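PDB 5M38: OmpA family protein from Escherichia coli, which probably binds peptidoglycan, serving as the wall-binding domain of TagL, a component of the type VI secretion system of enteroaggregative strains. Local coordinates for residues Ile42-His47 and Val109-Val114. Residues are numbered along the deposited sequence; the frame is centred on the assembly and turned at random.
Sequences IVVSGH and VEISLV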
ATOM      1  N   ILE A  42       7.453   0.865  10.447  1.00 67.92           N
ATOM      2  CA  ILE A  42       6.735   1.317   9.247  1.00 65.46           C
ATOM      3  C   ILE A  42       5.985   0.059   8.770  1.00 66.56           C
ATOM      4  O   ILE A  42       6.610  -0.922   8.349  1.00 67.16           O
ATOM      5  CB  ILE A  42       7.657   1.909   8.134  1.00 68.12           C
ATOM      6  CG1 ILE A  42       8.610   3.004   8.684  1.00 67.94           C
ATOM      7  CG2 ILE A  42       6.840   2.418   6.925  1.00 67.30           C
ATOM      8  CD1 ILE A  42       9.991   2.986   7.996  1.00 69.14           C
ATOM      9  N   VAL A  43       4.657   0.067   8.894  1.00 59.30           N
ATOM     10  CA  VAL A  43       3.801  -1.055   8.521  1.00 57.00           C
ATOM     11  C   VAL A  43       3.141  -0.729   7.179  1.00 59.53           C
ATOM     12  O   VAL A  43       2.356   0.214   7.085  1.00 58.00           O
ATOM     13  CB  VAL A  43       2.762  -1.371   9.638  1.00 59.49           C
ATOM     14  CG1 VAL A  43       1.899  -2.576   9.285  1.00 58.85           C
ATOM     15  CG2 VAL A  43       3.438  -1.574  10.982  1.00 59.10           C
ATOM     16  N   VAL A  44       3.490  -1.496   6.138  1.00 56.32           N
ATOM     17  CA  VAL A  44       2.953  -1.344   4.782  1.00 54.79           C
ATOM     18  C   VAL A  44       1.904  -2.461   4.550  1.00 59.39           C
ATOM     19  O   VAL A  44       2.257  -3.635   4.473  1.00 60.46           O
ATOM     20  CB  VAL A  44       4.064  -1.310   3.691  1.00 57.80           C
ATOM     21  CG1 VAL A  44       3.483  -0.946   2.319  1.00 57.31           C
ATOM     22  CG2 VAL A  44       5.198  -0.349   4.071  1.00 57.05           C
ATOM     23  N   SER A  45       0.614  -2.093   4.487  1.00 55.50           N
ATOM     24  CA  SER A  45      -0.512  -3.013   4.310  1.00 54.81           C
ATOM     25  C   SER A  45      -1.150  -2.836   2.950  1.00 57.53           C
ATOM     26  O   SER A  45      -1.475  -1.724   2.562  1.00 58.37           O
ATOM     27  CB  SER A  45      -1.568  -2.770   5.382  1.00 59.81           C
ATOM     28  OG  SER A  45      -0.998  -2.870   6.674  1.00 73.53           O
ATOM     29  N   GLY A  46      -1.358  -3.937   2.253  1.00 53.65           N
ATOM     30  CA  GLY A  46      -1.997  -3.949   0.947  1.00 53.30           C
ATOM     31  C   GLY A  46      -3.434  -4.423   1.033  1.00 57.69           C
ATOM     32  O   GLY A  46      -3.731  -5.360   1.784  1.00 56.72           O
ATOM     33  N   HIS A  47      -4.347  -3.760   0.287  1.00 55.26           N
ATOM     34  CA  HIS A  47      -5.779  -4.094   0.254  1.00 54.89           C
ATOM     35  C   HIS A  47      -6.331  -3.939  -1.151  1.00 58.85           C
ATOM     36  O   HIS A  47      -5.860  -3.101  -1.918  1.00 60.00           O
ATOM     37  CB  HIS A  47      -6.604  -3.170   1.177  1.00 55.33           C
ATOM     38  CG  HIS A  47      -6.051  -2.946   2.548  1.00 57.13           C
ATOM     39  ND1 HIS A  47      -6.475  -3.698   3.621  1.00 59.01           N
ATOM     40  CD2 HIS A  47      -5.145  -2.042   2.977  1.00 57.17           C
ATOM     41  CE1 HIS A  47      -5.822  -3.232   4.668  1.00 57.84           C
ATOM     42  NE2 HIS A  47      -4.987  -2.248   4.322  1.00 57.58           N
ATOM     43  N   VAL A 109      -3.016   0.924  -0.795  1.00 55.00           N
ATOM     44  CA  VAL A 109      -1.846   0.475  -0.030  1.00 55.02           C
ATOM     45  C   VAL A 109      -1.705   1.494   1.130  1.00 57.23           C
ATOM     46  O   VAL A 109      -1.609   2.697   0.891  1.00 56.28           O
ATOM     47  CB  VAL A 109      -0.536   0.332  -0.863  1.00 58.61           C
ATOM     48  CG1 VAL A 109       0.673   0.115   0.042  1.00 58.81           C
ATOM     49  CG2 VAL A 109      -0.641  -0.776  -1.896  1.00 57.58           C
ATOM     50  N   GLU A 110      -1.751   1.017   2.370  1.00 54.84           N
ATOM     51  CA  GLU A 110      -1.649   1.881   3.545  1.00 54.63           C
ATOM     52  C   GLU A 110      -0.275   1.820   4.178  1.00 59.51           C
ATOM     53  O   GLU A 110       0.337   0.758   4.209  1.00 58.98           O
ATOM     54  CB  GLU A 110      -2.705   1.509   4.588  1.00 55.46           C
ATOM     55  CG  GLU A 110      -4.144   1.675   4.135  1.00 59.24           C
ATOM     56  CD  GLU A 110      -5.186   1.423   5.207  1.00 85.69           C
ATOM     57  OE1 GLU A 110      -4.842   0.884   6.287  1.00 89.58           O
ATOM     58  OE2 GLU A 110      -6.366   1.742   4.944  1.00 87.17           O
ATOM     59  N   ILE A 111       0.207   2.963   4.696  1.00 57.33           N
ATOM     60  CA  ILE A 111       1.485   3.067   5.411  1.00 57.59           C
ATOM     61  C   ILE A 111       1.191   3.610   6.787  1.00 61.73           C
ATOM     62  O   ILE A 111       0.732   4.735   6.905  1.00 61.66           O
ATOM     63  CB  ILE A 111       2.577   3.868   4.678  1.00 60.90           C
ATOM     64  CG1 ILE A 111       2.821   3.325   3.243  1.00 60.87           C
ATOM     65  CG2 ILE A 111       3.850   3.856   5.513  1.00 62.38           C
ATOM     66  CD1 ILE A 111       3.614   4.200   2.306  1.00 69.01           C
ATOM     67  N   SER A 112       1.355   2.767   7.804  1.00 60.38           N
ATOM     68  CA  SER A 112       1.086   3.092   9.199  1.00 61.36           C
ATOM     69  C   SER A 112       2.361   3.466   9.948  1.00 66.63           C
ATOM     70  O   SER A 112       3.332   2.723   9.915  1.00 64.37           O
ATOM     71  CB  SER A 112       0.387   1.931   9.889  1.00 64.65           C
ATOM     72  OG  SER A 112       0.152   2.231  11.254  1.00 75.41           O
ATOM     73  N   LEU A 113       2.334   4.629  10.619  1.00 66.79           N
ATOM     74  CA  LEU A 113       3.417   5.202  11.428  1.00 68.40           C
ATOM     75  C   LEU A 113       2.891   5.576  12.826  1.00 76.81           C
ATOM     76  O   LEU A 113       1.681   5.757  12.983  1.00 75.80           O
ATOM     77  CB  LEU A 113       3.998   6.444  10.735  1.00 68.35           C
ATOM     78  CG  LEU A 113       4.337   6.316   9.248  1.00 71.34           C
ATOM     79  CD1 LEU A 113       4.227   7.652   8.541  1.00 70.01           C
ATOM     80  CD2 LEU A 113       5.679   5.628   9.037  1.00 72.83           C
ATOM     81  N   VAL A 114       3.772   5.652  13.845  1.00 78.76           N
ATOM     82  CA  VAL A 114       3.304   6.015  15.197  1.00 81.94           C
ATOM     83  C   VAL A 114       3.714   7.419  15.572  1.00 91.74           C
ATOM     84  O   VAL A 114       4.902   7.747  15.431  1.00 90.83           O
ATOM     85  CB  VAL A 114       3.591   5.042  16.371  1.00 86.68           C
ATOM     86  CG1 VAL A 114       2.547   3.936  16.459  1.00 86.01           C
ATOM     87  CG2 VAL A 114       4.999   4.486  16.333  1.00 86.84           C
TER
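V43 and S112 exchange two backbone hydrogen bonds, V43 N to S112 O at 3.1 Å and S112 N to V43 O at 2.8 Å. S45 and E110 form the next hydrogen-bonded pair. All four bonds are close to straight. V44 faces I111, and G46 faces V109, in non-hydrogen-bonded pairs.

The tight side carries I42, V44, V109, I111 and L113. CG2 of I42 lies 3.6 Å from CG2 of I111, the two side chains running alongside each other. I42 also meets CD2 of L113. V44 turns CG1 opposite its backbone N (chi1 -172°), which brings it within 3.8 Å of V109 CG1. V68 of helix 54-74 covers V44, V109 and I111.

The two strands, 42-47 and 108-112, run antiparallel in the middle of the mixed sheet of the OmpA-like fold, between strands 4-8 and 83-89. Helix 54-74 packs on the face that carries V44, V109 and I111.

The other face is looser and partly open to solvent. The CB atoms of V43 and S112 are 4.1 Å apart. E110 extends across H47 at about a right angle; E110 OE1 is 3.7 Å from H47 NE2, a contact and not a hydrogen bond. E110 OE2 forms a salt bridge with R108 NE. With an alanine here in place of the glutamate, R108 would probably lose its salt-bridge partner, and H47 CD2 and NE2 their contacts with CG and the carboxylate. The rings of H47 and Y88 meet with their planes nearly parallel.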